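Long-range contact in LbaCas13a H328A (C2c2) (Lachnospiraceae bacterium NK4A179, PDB 5WLH), which binds CRISPR guide RNA and, as a Cas13a enzyme, probably cleaves RNA targeted by that guide: residues Leu1133-Leu1145 against Asn1169-Ile1181. Numbering follows the deposited sequence.
Sequences LMNFQLGYHYACL and NGAILYQICAMYI
The ring of Tyr1180 lies between Met1134 and Met1179. Met1134 CB covers one face, 3.7 Å from the ring centroid, a CH-pi contact. Met1179 CB lies over the opposite face, also offset toward the rim. Gln1137 OE1 sits at the ring edge, in plane, and accepts a hydrogen bond of 2.6 Å from Tyr1180 OH. The donor is tilted 31° from the carbonyl plane of the amide. The amide is gripped at both ends, since Gln1137 NE2 donates a hydrogen bond to Tyr1226 O. Met1134 SD approaches the ring obliquely as a Met-aromatic contact. Met1134 CG is anti to the backbone N (chi1 172°), which lays the chain along the ring. Replacing Tyr1180 with a leucine would probably leave Gln1137 OE1 without its hydroxyl donor and Met1134 without a ring face to pack on.

The His1141 ring has Ile1172 CD1 over one face, toward the rim, and Tyr1140 CD2 over the centre of the other. Its ND1 is hydrogen-bonded to Tyr1155 OH, which helps to set the turn of the ring.

These contacts join the C-terminal end of the long helix 1106-1145 to helix 1171-1180. The two run antiparallel at 173°, with their axes 9.6 Å apart. Ile1176 packs as a knob into a hole formed by Met1134, Gln1137, Leu1138 and His1141. Its CD1 reaches His1141 CD2 at 3.5 Å, while its CG2 meets Leu1138 CG. Both methyls of Leu1138 also close on the sulfur of Cys1177, with CD1 3.6 Å from SG. Helix 429-458 packs against Met1134 and Leu1138 through Tyr456.

Near Gly1170, the N-cap of the shorter helix, Leu1145 CD1 packs against both Ile1172 CG2 and Leu1173 CG, 3.6 Å from the latter. Leu1173 CD1 also touches the edge of the Tyr1142 ring, whose hydroxyl is hydrogen-bonded to Phe258 N.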
ATOM      1  N   LEU A1133       3.989 -17.116   2.254  1.00 16.16           N
ATOM      2  CA  LEU A1133       4.079 -18.472   2.797  1.00 18.60           C
ATOM      3  C   LEU A1133       4.378 -19.461   1.679  1.00 18.55           C
ATOM      4  O   LEU A1133       5.305 -20.260   1.781  1.00 18.32           O
ATOM      5  CB  LEU A1133       2.778 -18.843   3.520  1.00 17.54           C
ATOM      6  CG  LEU A1133       2.689 -20.277   4.052  1.00 17.89           C
ATOM      7  CD1 LEU A1133       3.903 -20.584   4.925  1.00 19.83           C
ATOM      8  CD2 LEU A1133       1.394 -20.444   4.838  1.00 21.70           C
ATOM      9  N   MET A1134       3.633 -19.373   0.573  1.00 16.74           N
ATOM     10  CA  MET A1134       3.927 -20.239  -0.564  1.00 16.99           C
ATOM     11  C   MET A1134       5.338 -20.020  -1.073  1.00 16.41           C
ATOM     12  O   MET A1134       6.049 -20.980  -1.397  1.00 19.17           O
ATOM     13  CB  MET A1134       2.930 -20.000  -1.693  1.00 17.85           C
ATOM     14  CG  MET A1134       3.352 -20.750  -2.941  1.00 22.03           C
ATOM     15  SD  MET A1134       2.291 -20.276  -4.291  1.00 27.85           S
ATOM     16  CE  MET A1134       3.030 -18.703  -4.765  1.00 24.55           C
ATOM     17  N   ASN A1135       5.759 -18.750  -1.185  1.00 17.60           N
ATOM     18  CA  ASN A1135       7.106 -18.466  -1.662  1.00 16.02           C
ATOM     19  C   ASN A1135       8.158 -19.014  -0.699  1.00 14.61           C
ATOM     20  O   ASN A1135       9.199 -19.512  -1.134  1.00 18.66           O
ATOM     21  CB  ASN A1135       7.305 -16.962  -1.831  1.00 19.02           C
ATOM     22  CG  ASN A1135       6.700 -16.429  -3.113  1.00 24.08           C
ATOM     23  OD1 ASN A1135       6.258 -17.179  -3.966  1.00 21.25           O
ATOM     24  ND2 ASN A1135       6.650 -15.115  -3.229  1.00 28.42           N
ATOM     25  N   PHE A1136       7.929 -18.858   0.612  1.00 17.43           N
ATOM     26  CA  PHE A1136       8.859 -19.419   1.580  1.00 17.88           C
ATOM     27  C   PHE A1136       8.990 -20.916   1.371  1.00 16.95           C
ATOM     28  O   PHE A1136      10.104 -21.448   1.279  1.00 17.29           O
ATOM     29  CB  PHE A1136       8.399 -19.166   3.018  1.00 15.97           C
ATOM     30  CG  PHE A1136       9.333 -19.765   4.024  1.00 17.56           C
ATOM     31  CD1 PHE A1136       9.225 -21.114   4.398  1.00 17.70           C
ATOM     32  CD2 PHE A1136      10.370 -19.010   4.548  1.00 20.58           C
ATOM     33  CE1 PHE A1136      10.130 -21.668   5.284  1.00 19.18           C
ATOM     34  CE2 PHE A1136      11.267 -19.559   5.461  1.00 19.51           C
ATOM     35  CZ  PHE A1136      11.145 -20.884   5.832  1.00 20.18           C
ATOM     36  N   GLN A1137       7.849 -21.605   1.321  1.00 18.79           N
ATOM     37  CA  GLN A1137       7.866 -23.056   1.135  1.00 19.16           C
ATOM     38  C   GLN A1137       8.532 -23.431  -0.179  1.00 20.67           C
ATOM     39  O   GLN A1137       9.361 -24.340  -0.221  1.00 20.76           O
ATOM     40  CB  GLN A1137       6.454 -23.612   1.192  1.00 16.31           C
ATOM     41  CG  GLN A1137       5.836 -23.498   2.578  1.00 20.14           C
ATOM     42  CD  GLN A1137       4.392 -23.915   2.598  1.00 24.71           C
ATOM     43  OE1 GLN A1137       3.598 -23.509   1.743  1.00 22.22           O
ATOM     44  NE2 GLN A1137       4.035 -24.727   3.577  1.00 22.23           N
ATOM     45  N   LEU A1138       8.193 -22.727  -1.262  1.00 17.18           N
ATOM     46  CA  LEU A1138       8.832 -22.995  -2.544  1.00 21.12           C
ATOM     47  C   LEU A1138      10.330 -22.789  -2.466  1.00 21.11           C
ATOM     48  O   LEU A1138      11.096 -23.605  -2.968  1.00 20.61           O
ATOM     49  CB  LEU A1138       8.252 -22.094  -3.625  1.00 19.40           C
ATOM     50  CG  LEU A1138       6.903 -22.559  -4.133  1.00 21.65           C
ATOM     51  CD1 LEU A1138       6.363 -21.490  -5.091  1.00 24.89           C
ATOM     52  CD2 LEU A1138       7.024 -23.946  -4.870  1.00 21.76           C
ATOM     53  N   GLY A1139      10.773 -21.690  -1.858  1.00 19.57           N
ATOM     54  CA  GLY A1139      12.198 -21.427  -1.824  1.00 19.59           C
ATOM     55  C   GLY A1139      12.931 -22.426  -0.958  1.00 20.38           C
ATOM     56  O   GLY A1139      14.008 -22.909  -1.324  1.00 19.77           O
ATOM     57  N   TYR A1140      12.343 -22.756   0.187  1.00 18.04           N
ATOM     58  CA  TYR A1140      12.938 -23.700   1.119  1.00 20.06           C
ATOM     59  C   TYR A1140      13.012 -25.099   0.506  1.00 20.25           C
ATOM     60  O   TYR A1140      14.069 -25.739   0.508  1.00 22.41           O
ATOM     61  CB  TYR A1140      12.111 -23.680   2.399  1.00 18.69           C
ATOM     62  CG  TYR A1140      12.499 -24.692   3.427  1.00 19.16           C
ATOM     63  CD1 TYR A1140      13.462 -24.396   4.375  1.00 23.45           C
ATOM     64  CD2 TYR A1140      11.917 -25.954   3.442  1.00 23.39           C
ATOM     65  CE1 TYR A1140      13.818 -25.330   5.347  1.00 21.91           C
ATOM     66  CE2 TYR A1140      12.272 -26.899   4.401  1.00 22.72           C
ATOM     67  CZ  TYR A1140      13.220 -26.574   5.350  1.00 24.26           C
ATOM     68  OH  TYR A1140      13.566 -27.507   6.307  1.00 25.83           O
ATOM     69  N   HIS A1141      11.904 -25.587  -0.049  1.00 18.69           N
ATOM     70  CA  HIS A1141      11.960 -26.938  -0.610  1.00 20.45           C
ATOM     71  C   HIS A1141      12.724 -26.980  -1.921  1.00 23.16           C
ATOM     72  O   HIS A1141      13.309 -28.017  -2.252  1.00 22.58           O
ATOM     73  CB  HIS A1141      10.556 -27.491  -0.763  1.00 20.44           C
ATOM     74  CG  HIS A1141       9.914 -27.777   0.552  1.00 20.16           C
ATOM     75  ND1 HIS A1141      10.250 -28.879   1.312  1.00 20.72           N
ATOM     76  CD2 HIS A1141       9.034 -27.061   1.288  1.00 19.64           C
ATOM     77  CE1 HIS A1141       9.556 -28.858   2.435  1.00 20.93           C
ATOM     78  NE2 HIS A1141       8.811 -27.763   2.446  1.00 22.79           N
ATOM     79  N   TYR A1142      12.764 -25.868  -2.656  1.00 21.03           N
ATOM     80  CA  TYR A1142      13.652 -25.774  -3.807  1.00 18.06           C
ATOM     81  C   TYR A1142      15.103 -25.899  -3.378  1.00 21.59           C
ATOM     82  O   TYR A1142      15.891 -26.632  -3.996  1.00 23.05           O
ATOM     83  CB  TYR A1142      13.428 -24.449  -4.538  1.00 18.51           C
ATOM     84  CG  TYR A1142      14.291 -24.232  -5.753  1.00 19.69           C
ATOM     85  CD1 TYR A1142      13.950 -24.794  -6.984  1.00 20.58           C
ATOM     86  CD2 TYR A1142      15.422 -23.437  -5.684  1.00 20.37           C
ATOM     87  CE1 TYR A1142      14.725 -24.553  -8.116  1.00 21.98           C
ATOM     88  CE2 TYR A1142      16.198 -23.188  -6.807  1.00 21.24           C
ATOM     89  CZ  TYR A1142      15.833 -23.741  -8.017  1.00 25.49           C
ATOM     90  OH  TYR A1142      16.605 -23.487  -9.119  1.00 26.25           O
ATOM     91  N   ALA A1143      15.483 -25.172  -2.324  1.00 22.30           N
ATOM     92  CA  ALA A1143      16.815 -25.347  -1.763  1.00 17.41           C
ATOM     93  C   ALA A1143      17.032 -26.786  -1.328  1.00 20.16           C
ATOM     94  O   ALA A1143      18.114 -27.347  -1.534  1.00 25.97           O
ATOM     95  CB  ALA A1143      17.026 -24.384  -0.585  1.00 15.78           C
ATOM     96  N   CYS A1144      16.021 -27.394  -0.716  1.00 19.35           N
ATOM     97  CA  CYS A1144      16.169 -28.772  -0.255  1.00 23.19           C
ATOM     98  C   CYS A1144      16.380 -29.710  -1.432  1.00 27.05           C
ATOM     99  O   CYS A1144      17.279 -30.567  -1.416  1.00 24.47           O
ATOM    100  CB  CYS A1144      14.943 -29.179   0.559  1.00 23.40           C
ATOM    101  SG  CYS A1144      15.090 -30.852   1.261  1.00 26.83           S
ATOM    102  N   LEU A1145      15.563 -29.546  -2.475  1.00 22.10           N
ATOM    103  CA  LEU A1145      15.706 -30.368  -3.672  1.00 26.79           C
ATOM    104  C   LEU A1145      17.102 -30.272  -4.244  1.00 31.65           C
ATOM    105  O   LEU A1145      17.611 -31.242  -4.819  1.00 32.64           O
ATOM    106  CB  LEU A1145      14.700 -29.938  -4.741  1.00 24.55           C
ATOM    107  CG  LEU A1145      13.301 -30.519  -4.744  1.00 31.15           C
ATOM    108  CD1 LEU A1145      12.477 -29.816  -5.813  1.00 31.08           C
ATOM    109  CD2 LEU A1145      13.333 -32.021  -5.009  1.00 27.98           C
ATOM    110  N   ASN A1169       7.906 -34.578 -11.970  1.00 24.37           N
ATOM    111  CA  ASN A1169       9.272 -34.372 -11.522  1.00 24.16           C
ATOM    112  C   ASN A1169       9.357 -33.009 -10.842  1.00 26.13           C
ATOM    113  O   ASN A1169       8.770 -32.036 -11.320  1.00 24.97           O
ATOM    114  CB  ASN A1169      10.233 -34.442 -12.709  1.00 26.31           C
ATOM    115  CG  ASN A1169      10.149 -35.791 -13.450  1.00 31.42           C
ATOM    116  OD1 ASN A1169      10.578 -36.818 -12.929  1.00 32.49           O
ATOM    117  ND2 ASN A1169       9.579 -35.784 -14.651  1.00 31.93           N
ATOM    118  N   GLY A1170      10.068 -32.946  -9.723  1.00 24.71           N
ATOM    119  CA  GLY A1170       9.936 -31.769  -8.864  1.00 24.80           C
ATOM    120  C   GLY A1170       8.628 -31.779  -8.099  1.00 24.13           C
ATOM    121  O   GLY A1170       8.011 -30.716  -7.896  1.00 22.30           O
ATOM    122  N   ALA A1171       8.201 -32.964  -7.658  1.00 21.97           N
ATOM    123  CA  ALA A1171       6.857 -33.161  -7.124  1.00 21.55           C
ATOM    124  C   ALA A1171       6.567 -32.229  -5.963  1.00 21.05           C
ATOM    125  O   ALA A1171       5.474 -31.657  -5.892  1.00 21.61           O
ATOM    126  CB  ALA A1171       6.674 -34.609  -6.664  1.00 28.18           C
ATOM    127  N   ILE A1172       7.521 -32.082  -5.030  1.00 20.72           N
ATOM    128  CA  ILE A1172       7.266 -31.249  -3.855  1.00 21.54           C
ATOM    129  C   ILE A1172       6.895 -29.838  -4.286  1.00 19.85           C
ATOM    130  O   ILE A1172       6.008 -29.218  -3.701  1.00 21.00           O
ATOM    131  CB  ILE A1172       8.468 -31.242  -2.894  1.00 19.04           C
ATOM    132  CG1 ILE A1172       8.205 -30.296  -1.702  1.00 19.63           C
ATOM    133  CG2 ILE A1172       9.711 -30.819  -3.584  1.00 18.42           C
ATOM    134  CD1 ILE A1172       7.123 -30.746  -0.799  1.00 22.67           C
ATOM    135  N   LEU A1173       7.539 -29.330  -5.336  1.00 19.39           N
ATOM    136  CA  LEU A1173       7.252 -27.966  -5.778  1.00 21.73           C
ATOM    137  C   LEU A1173       5.870 -27.877  -6.400  1.00 21.74           C
ATOM    138  O   LEU A1173       5.117 -26.937  -6.125  1.00 17.28           O
ATOM    139  CB  LEU A1173       8.311 -27.503  -6.777  1.00 20.90           C
ATOM    140  CG  LEU A1173       9.753 -27.553  -6.313  1.00 24.01           C
ATOM    141  CD1 LEU A1173      10.677 -27.130  -7.456  1.00 23.26           C
ATOM    142  CD2 LEU A1173       9.951 -26.685  -5.070  1.00 22.86           C
ATOM    143  N   TYR A1174       5.527 -28.847  -7.250  1.00 20.26           N
ATOM    144  CA  TYR A1174       4.180 -28.918  -7.796  1.00 20.22           C
ATOM    145  C   TYR A1174       3.153 -28.934  -6.672  1.00 20.33           C
ATOM    146  O   TYR A1174       2.174 -28.180  -6.691  1.00 18.13           O
ATOM    147  CB  TYR A1174       4.041 -30.182  -8.674  1.00 18.02           C
ATOM    148  CG  TYR A1174       2.619 -30.374  -9.146  1.00 20.62           C
ATOM    149  CD1 TYR A1174       1.675 -31.020  -8.350  1.00 20.13           C
ATOM    150  CD2 TYR A1174       2.209 -29.867 -10.370  1.00 22.10           C
ATOM    151  CE1 TYR A1174       0.363 -31.149  -8.763  1.00 22.36           C
ATOM    152  CE2 TYR A1174       0.888 -30.002 -10.807  1.00 22.18           C
ATOM    153  CZ  TYR A1174      -0.020 -30.651 -10.003  1.00 22.70           C
ATOM    154  OH  TYR A1174      -1.326 -30.755 -10.414  1.00 23.43           O
ATOM    155  N   GLN A1175       3.368 -29.799  -5.676  1.00 19.82           N
ATOM    156  CA  GLN A1175       2.364 -29.998  -4.642  1.00 20.57           C
ATOM    157  C   GLN A1175       2.232 -28.773  -3.755  1.00 20.08           C
ATOM    158  O   GLN A1175       1.131 -28.478  -3.271  1.00 18.42           O
ATOM    159  CB  GLN A1175       2.709 -31.247  -3.825  1.00 19.27           C
ATOM    160  CG  GLN A1175       2.648 -32.525  -4.709  1.00 18.14           C
ATOM    161  CD  GLN A1175       1.260 -33.124  -4.709  1.00 22.20           C
ATOM    162  OE1 GLN A1175       0.438 -32.820  -5.568  1.00 23.29           O
ATOM    163  NE2 GLN A1175       0.972 -33.928  -3.707  1.00 25.70           N
ATOM    164  N   ILE A1176       3.328 -28.045  -3.541  1.00 18.71           N
ATOM    165  CA  ILE A1176       3.232 -26.794  -2.796  1.00 19.47           C
ATOM    166  C   ILE A1176       2.332 -25.814  -3.535  1.00 19.00           C
ATOM    167  O   ILE A1176       1.413 -25.225  -2.955  1.00 21.74           O
ATOM    168  CB  ILE A1176       4.625 -26.192  -2.546  1.00 19.72           C
ATOM    169  CG1 ILE A1176       5.377 -27.028  -1.499  1.00 21.84           C
ATOM    170  CG2 ILE A1176       4.468 -24.733  -2.035  1.00 20.82           C
ATOM    171  CD1 ILE A1176       6.855 -26.699  -1.379  1.00 19.76           C
ATOM    172  N   CYS A1177       2.583 -25.629  -4.829  1.00 19.03           N
ATOM    173  CA  CYS A1177       1.798 -24.649  -5.571  1.00 20.42           C
ATOM    174  C   CYS A1177       0.355 -25.089  -5.705  1.00 21.00           C
ATOM    175  O   CYS A1177      -0.551 -24.244  -5.705  1.00 19.67           O
ATOM    176  CB  CYS A1177       2.408 -24.399  -6.949  1.00 22.50           C
ATOM    177  SG  CYS A1177       3.975 -23.539  -6.877  1.00 24.97           S
ATOM    178  N   ALA A1178       0.113 -26.400  -5.784  1.00 19.42           N
ATOM    179  CA  ALA A1178      -1.265 -26.848  -5.887  1.00 22.31           C
ATOM    180  C   ALA A1178      -2.066 -26.453  -4.658  1.00 18.13           C
ATOM    181  O   ALA A1178      -3.281 -26.286  -4.747  1.00 22.29           O
ATOM    182  CB  ALA A1178      -1.328 -28.359  -6.113  1.00 21.17           C
ATOM    183  N   MET A1179      -1.420 -26.326  -3.492  1.00 18.46           N
ATOM    184  CA  MET A1179      -2.181 -25.922  -2.318  1.00 21.58           C
ATOM    185  C   MET A1179      -2.790 -24.541  -2.485  1.00 20.61           C
ATOM    186  O   MET A1179      -3.788 -24.229  -1.838  1.00 22.67           O
ATOM    187  CB  MET A1179      -1.295 -25.924  -1.072  1.00 24.05           C
ATOM    188  CG  MET A1179      -0.870 -27.296  -0.633  1.00 22.46           C
ATOM    189  SD  MET A1179      -0.115 -27.201   1.019  1.00 24.61           S
ATOM    190  CE  MET A1179       1.535 -26.682   0.602  1.00 23.97           C
ATOM    191  N   TYR A1180      -2.185 -23.693  -3.312  1.00 21.82           N
ATOM    192  CA  TYR A1180      -2.557 -22.291  -3.366  1.00 19.14           C
ATOM    193  C   TYR A1180      -3.245 -21.874  -4.653  1.00 20.60           C
ATOM    194  O   TYR A1180      -3.608 -20.697  -4.786  1.00 21.02           O
ATOM    195  CB  TYR A1180      -1.307 -21.427  -3.175  1.00 20.59           C
ATOM    196  CG  TYR A1180      -0.636 -21.711  -1.854  1.00 20.75           C
ATOM    197  CD1 TYR A1180      -1.132 -21.166  -0.682  1.00 22.23           C
ATOM    198  CD2 TYR A1180       0.481 -22.527  -1.782  1.00 20.77           C
ATOM    199  CE1 TYR A1180      -0.522 -21.421   0.541  1.00 22.85           C
ATOM    200  CE2 TYR A1180       1.100 -22.799  -0.559  1.00 21.39           C
ATOM    201  CZ  TYR A1180       0.590 -22.236   0.595  1.00 25.61           C
ATOM    202  OH  TYR A1180       1.186 -22.507   1.806  1.00 24.51           O
ATOM    203  N   ILE A1181      -3.400 -22.772  -5.616  1.00 18.81           N
ATOM    204  CA  ILE A1181      -3.938 -22.414  -6.928  1.00 21.43           C
ATOM    205  C   ILE A1181      -5.241 -23.167  -7.139  1.00 24.95           C
ATOM    206  O   ILE A1181      -5.254 -24.405  -7.199  1.00 25.54           O
ATOM    207  CB  ILE A1181      -2.945 -22.696  -8.056  1.00 26.66           C
ATOM    208  CG1 ILE A1181      -1.722 -21.796  -7.918  1.00 28.65           C
ATOM    209  CG2 ILE A1181      -3.600 -22.459  -9.429  1.00 28.79           C
ATOM    210  CD1 ILE A1181      -0.545 -22.273  -8.770  1.00 27.95           C
TER